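Side-chain contacts in sensor protein (Rhodopseudomonas palustris, PDB 2OOL), which senses light through a bound biliverdin, held in the PAS-GAF chromophore-binding part described here, and as a full-length protein probably signals as a sensor kinase: residues I121-R124 / V129-E132; L45-E50 / R54-S59. One frame throughout, in Å; residues are numbered along the deposited sequence.

Contact 1: residues I121-R124 / V129-E132; sequences ILHR and VILE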
loop_
_atom_site.group_PDB
_atom_site.type_symbol
_atom_site.label_atom_id
_atom_site.label_comp_id
_atom_site.label_asym_id
_atom_site.label_seq_id
_atom_site.Cartn_x
_atom_site.Cartn_y
_atom_site.Cartn_z
ATOM N N ILE A 121 6.484 6.992 -17.854
ATOM C CA ILE A 121 6.361 5.534 -17.842
ATOM C C ILE A 121 7.264 5.029 -18.965
ATOM O O ILE A 121 6.990 5.241 -20.126
ATOM C CB ILE A 121 4.905 5.047 -18.113
ATOM C CG1 ILE A 121 3.882 5.859 -17.317
ATOM C CG2 ILE A 121 4.777 3.498 -17.899
ATOM C CD1 ILE A 121 3.835 5.528 -15.917
ATOM N N LEU A 122 8.324 4.365 -18.566
ATOM C CA LEU A 122 9.422 3.960 -19.397
ATOM C C LEU A 122 9.393 2.439 -19.627
ATOM O O LEU A 122 9.113 1.656 -18.688
ATOM C CB LEU A 122 10.678 4.296 -18.604
ATOM C CG LEU A 122 11.953 4.775 -19.228
ATOM C CD1 LEU A 122 11.756 5.668 -20.465
ATOM C CD2 LEU A 122 12.671 5.503 -18.048
ATOM N N HIS A 123 9.659 2.011 -20.851
ATOM C CA HIS A 123 9.886 0.600 -21.112
ATOM C C HIS A 123 10.727 0.310 -22.356
ATOM O O HIS A 123 10.849 1.138 -23.254
ATOM C CB HIS A 123 8.572 -0.201 -21.103
ATOM C CG HIS A 123 7.865 -0.242 -22.412
ATOM N ND1 HIS A 123 6.824 0.611 -22.716
ATOM C CD2 HIS A 123 7.973 -1.105 -23.458
ATOM C CE1 HIS A 123 6.342 0.296 -23.912
ATOM N NE2 HIS A 123 7.027 -0.741 -24.387
ATOM N N ARG A 124 11.310 -0.882 -22.345
ATOM C CA ARG A 124 12.194 -1.399 -23.405
ATOM C C ARG A 124 11.550 -2.617 -24.057
ATOM O O ARG A 124 11.203 -3.531 -23.352
ATOM C CB ARG A 124 13.453 -1.910 -22.764
ATOM C CG ARG A 124 14.552 -0.906 -22.611
ATOM C CD ARG A 124 15.849 -1.667 -22.254
ATOM N NE ARG A 124 16.915 -0.773 -21.815
ATOM C CZ ARG A 124 16.904 -0.060 -20.686
ATOM N NH1 ARG A 124 15.883 -0.127 -19.826
ATOM N NH2 ARG A 124 17.942 0.735 -20.423
ATOM N N VAL A 129 13.271 2.094 -26.803
ATOM C CA VAL A 129 12.785 2.610 -25.529
ATOM C C VAL A 129 11.636 3.515 -25.814
ATOM O O VAL A 129 11.758 4.387 -26.646
ATOM C CB VAL A 129 13.888 3.438 -24.821
ATOM C CG1 VAL A 129 13.370 4.007 -23.514
ATOM C CG2 VAL A 129 15.152 2.574 -24.615
ATOM N N ILE A 130 10.520 3.292 -25.122
ATOM C CA ILE A 130 9.308 4.038 -25.302
ATOM C C ILE A 130 9.093 4.755 -23.964
ATOM O O ILE A 130 9.139 4.117 -22.922
ATOM C CB ILE A 130 8.126 3.119 -25.630
ATOM C CG1 ILE A 130 8.267 2.494 -27.029
ATOM C CG2 ILE A 130 6.769 3.860 -25.488
ATOM C CD1 ILE A 130 7.128 1.567 -27.490
ATOM N N LEU A 131 8.938 6.074 -24.012
ATOM C CA LEU A 131 8.581 6.870 -22.841
ATOM C C LEU A 131 7.157 7.375 -22.999
ATOM O O LEU A 131 6.807 7.929 -24.030
ATOM C CB LEU A 131 9.540 8.036 -22.686
ATOM C CG LEU A 131 9.178 9.096 -21.602
ATOM C CD1 LEU A 131 9.274 8.516 -20.183
ATOM C CD2 LEU A 131 10.036 10.308 -21.715
ATOM N N GLU A 132 6.337 7.209 -21.984
ATOM C CA GLU A 132 4.994 7.705 -22.061
ATOM C C GLU A 132 4.738 8.655 -20.888
ATOM O O GLU A 132 5.178 8.387 -19.793
ATOM C CB GLU A 132 4.024 6.528 -22.042
ATOM C CG GLU A 132 4.106 5.642 -23.289
ATOM C CD GLU A 132 3.211 4.424 -23.201
ATOM O OE1 GLU A 132 3.585 3.480 -22.490
ATOM O OE2 GLU A 132 2.147 4.415 -23.846
HETATM O O HOH W 1 6.061 3.055 -21.485
#
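His123 and Ile130 sit side by side on one face of the antiparallel hairpin made by strands 114-125 and 128-134 of the PAS fold, and they illustrate how one strand pair can be packed with hydrocarbon on one face and mix hydrocarbon with polar groups on the other. The tightly packed face belongs to Leu122, Leu131 and Val129. Leu122 CD1 is the shared point of touch, 3.8 Å from Leu131 CD1 and equally far from Val129 CG1. Helix 84-94 covers Leu122 from beyond the hairpin, through Leu90, Ala93 and Leu94. At the end of this face the packing thins: Arg124 is exposed, its CG runs alongside Val129 CG2, at 4.1 Å, and its NE forms a salt bridge with Glu50.

The other face carries Ile121, His123, Ile130 and Glu132, and of these only His123 is partly exposed. With CG of His123 placed between the backbone N and the carbonyl carbon (chi1 87°), the imidazole lies beside Ile130, whose CB sits over the ring face, 4.1 Å from the centroid, a CH-pi contact. A water in the plane of the ring meets ND1 at 2.8 Å and donates both to Ile121 O and to Glu132 OE1. Replacing His123 by an alanine is likely to take away one of the water's three partners and the ring that lies against Ile130 CB. The carboxylate of Glu132 is fixed further by the loop of Ser260, Val261 and Leu262, so its two oxygens are well satisfied despite burial. Beneath these groups, four backbone bonds tie the hydrogen-bonded pairs Ile121-Glu132 and His123-Ile130. Ile121 O has two donors, the water at 2.7 Å and Glu132 N at 2.8 Å.

Contact 2: residues L45-E50 / R54-S59; sequences LFVVSE and RIASVS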
loop_
_atom_site.group_PDB
_atom_site.type_symbol
_atom_site.label_atom_id
_atom_site.label_comp_id
_atom_site.label_asym_id
_atom_site.label_seq_id
_atom_site.Cartn_x
_atom_site.Cartn_y
_atom_site.Cartn_z
ATOM N N LEU A 45 3.563 10.108 -26.153
ATOM C CA LEU A 45 4.537 9.016 -26.318
ATOM C C LEU A 45 5.757 9.439 -27.134
ATOM O O LEU A 45 5.613 10.099 -28.158
ATOM C CB LEU A 45 3.861 7.808 -26.988
ATOM C CG LEU A 45 4.623 6.516 -27.221
ATOM C CD1 LEU A 45 3.628 5.354 -27.250
ATOM C CD2 LEU A 45 5.514 6.532 -28.522
ATOM N N PHE A 46 6.941 9.019 -26.670
ATOM C CA PHE A 46 8.192 9.225 -27.383
ATOM C C PHE A 46 8.897 7.897 -27.479
ATOM O O PHE A 46 8.921 7.129 -26.521
ATOM C CB PHE A 46 9.080 10.150 -26.583
ATOM C CG PHE A 46 8.485 11.496 -26.344
ATOM C CD1 PHE A 46 8.863 12.578 -27.132
ATOM C CD2 PHE A 46 7.547 11.692 -25.330
ATOM C CE1 PHE A 46 8.360 13.839 -26.898
ATOM C CE2 PHE A 46 6.988 12.958 -25.118
ATOM C CZ PHE A 46 7.380 14.021 -25.880
ATOM N N VAL A 47 9.421 7.589 -28.641
ATOM C CA VAL A 47 10.470 6.596 -28.750
ATOM C C VAL A 47 11.757 7.341 -28.707
ATOM O O VAL A 47 11.908 8.294 -29.438
ATOM C CB VAL A 47 10.370 5.789 -30.068
ATOM C CG1 VAL A 47 11.470 4.772 -30.108
ATOM C CG2 VAL A 47 8.909 5.139 -30.165
ATOM N N VAL A 48 12.673 6.927 -27.844
ATOM C CA VAL A 48 13.977 7.559 -27.764
ATOM C C VAL A 48 15.113 6.525 -27.812
ATOM O O VAL A 48 14.977 5.394 -27.343
ATOM C CB VAL A 48 14.135 8.392 -26.471
ATOM C CG1 VAL A 48 13.064 9.497 -26.386
ATOM C CG2 VAL A 48 14.038 7.495 -25.272
ATOM N N SER A 49 16.251 6.934 -28.342
ATOM C CA SER A 49 17.393 6.047 -28.425
ATOM C C SER A 49 18.086 5.964 -27.069
ATOM O O SER A 49 18.051 6.901 -26.286
ATOM C CB SER A 49 18.369 6.558 -29.468
ATOM O OG SER A 49 18.965 7.725 -28.980
ATOM N N GLU A 50 18.729 4.833 -26.805
ATOM C CA GLU A 50 19.251 4.546 -25.465
ATOM C C GLU A 50 20.586 5.235 -25.264
ATOM O O GLU A 50 21.075 5.332 -24.140
ATOM C CB GLU A 50 19.432 3.035 -25.282
ATOM C CG GLU A 50 18.750 2.455 -24.027
ATOM C CD GLU A 50 18.571 0.966 -24.181
ATOM O OE1 GLU A 50 17.465 0.426 -23.929
ATOM O OE2 GLU A 50 19.554 0.329 -24.606
ATOM N N ARG A 54 17.831 10.556 -28.288
ATOM C CA ARG A 54 17.294 11.374 -29.370
ATOM C C ARG A 54 15.947 10.847 -29.757
ATOM O O ARG A 54 15.757 9.675 -29.747
ATOM C CB ARG A 54 18.213 11.325 -30.582
ATOM C CG ARG A 54 19.506 12.069 -30.357
ATOM C CD ARG A 54 20.474 12.055 -31.545
ATOM N NE ARG A 54 21.583 12.918 -31.143
ATOM C CZ ARG A 54 21.664 14.229 -31.366
ATOM N NH1 ARG A 54 20.754 14.868 -32.098
ATOM N NH2 ARG A 54 22.698 14.902 -30.889
ATOM N N ILE A 55 15.043 11.703 -30.184
ATOM C CA ILE A 55 13.655 11.268 -30.412
ATOM C C ILE A 55 13.546 10.537 -31.761
ATOM O O ILE A 55 13.970 11.050 -32.774
ATOM C CB ILE A 55 12.689 12.475 -30.357
ATOM C CG1 ILE A 55 12.595 13.026 -28.934
ATOM C CG2 ILE A 55 11.379 12.146 -30.926
ATOM C CD1 ILE A 55 12.090 14.456 -28.892
ATOM N N ALA A 56 12.927 9.361 -31.780
ATOM C CA ALA A 56 12.800 8.635 -33.061
ATOM C C ALA A 56 11.358 8.584 -33.553
ATOM O O ALA A 56 11.109 8.451 -34.740
ATOM C CB ALA A 56 13.471 7.243 -32.992
ATOM N N SER A 57 10.410 8.813 -32.659
ATOM C CA SER A 57 9.016 8.949 -33.040
ATOM C C SER A 57 8.258 9.647 -31.911
ATOM O O SER A 57 8.683 9.542 -30.750
ATOM C CB SER A 57 8.397 7.557 -33.260
ATOM O OG SER A 57 6.992 7.624 -33.374
ATOM N N VAL A 58 7.149 10.325 -32.262
ATOM C CA VAL A 58 6.275 10.971 -31.275
ATOM C C VAL A 58 4.861 10.853 -31.723
ATOM O O VAL A 58 4.594 10.781 -32.928
ATOM C CB VAL A 58 6.524 12.529 -31.077
ATOM C CG1 VAL A 58 7.413 12.803 -29.845
ATOM C CG2 VAL A 58 7.055 13.166 -32.325
ATOM N N SER A 59 3.964 10.822 -30.746
ATOM C CA SER A 59 2.545 10.993 -30.979
ATOM C C SER A 59 2.285 12.431 -31.445
ATOM O O SER A 59 2.919 13.407 -30.948
ATOM C CB SER A 59 1.723 10.666 -29.703
ATOM O OG SER A 59 2.145 11.419 -28.575
#
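Leu45, Phe46 and Val47 pair with Ser59, Val58 and Ser57 in antiparallel order, the two strand axes running 160° apart in direction and approaching to 4.6 Å, before the register slips by one residue. Phe46, Val58, Ile55 and Val48 occupy one face, with Val58 paired to Phe46. There Ile55 CD1 comes to Phe46 CD1 at 4.1 Å, obliquely to the ring. On the reverse face, Val47 CG2 rests 4.0 Å from Ser57 CB, while Ser57 OG is hydrogen-bonded to Pro245 O, next to strand 241-244.

The slip is a classic beta bulge in this hairpin of the PAS sheet: Ala56 and Ser57 both face Val47. Val47 uses its N for Ser57 O and its O for Ala56 N, the second bond being 2.8 Å long and almost perfectly straight at hydrogen (179°).

Serine hydroxyls carry on the ladder at both ends. Ser49 OG, set between its own backbone N and carbonyl carbon (chi1 70°), accepts Arg54 N at 3.1 Å, and Ser49 N returns a bond to Arg54 O, so that two bonds join Ser49 and Arg54 where the hairpin turns. The Arg54 side chain itself leaves this turn for Asn75 O. At the far end Ser59 OG receives Leu45 N, 3.1 Å away, and is hydrogen-bonded to Asn61 OD1 as well.

Both contacts are largely buried hairpins of one antiparallel PAS sheet, their centres about 9 Å apart, and strands 44-48 and 128-134 lie side by side between strands 55-59 and 114-125. Leu131 N probably bonds to Phe46 O across that seam, and Val47 CG1 packs on Val129 O. The regular pairing of contact 1 differs from the bulged pairing of contact 2. So does the polar chemistry: contact 1 relies on a carboxylate, an imidazole and a bridging water, whereas contact 2 uses serine hydroxyls directly on the backbone. Arg124 makes contact 1 reach the surface, while the partly exposed residues of contact 2 are Ser49, Arg54 and Ala56.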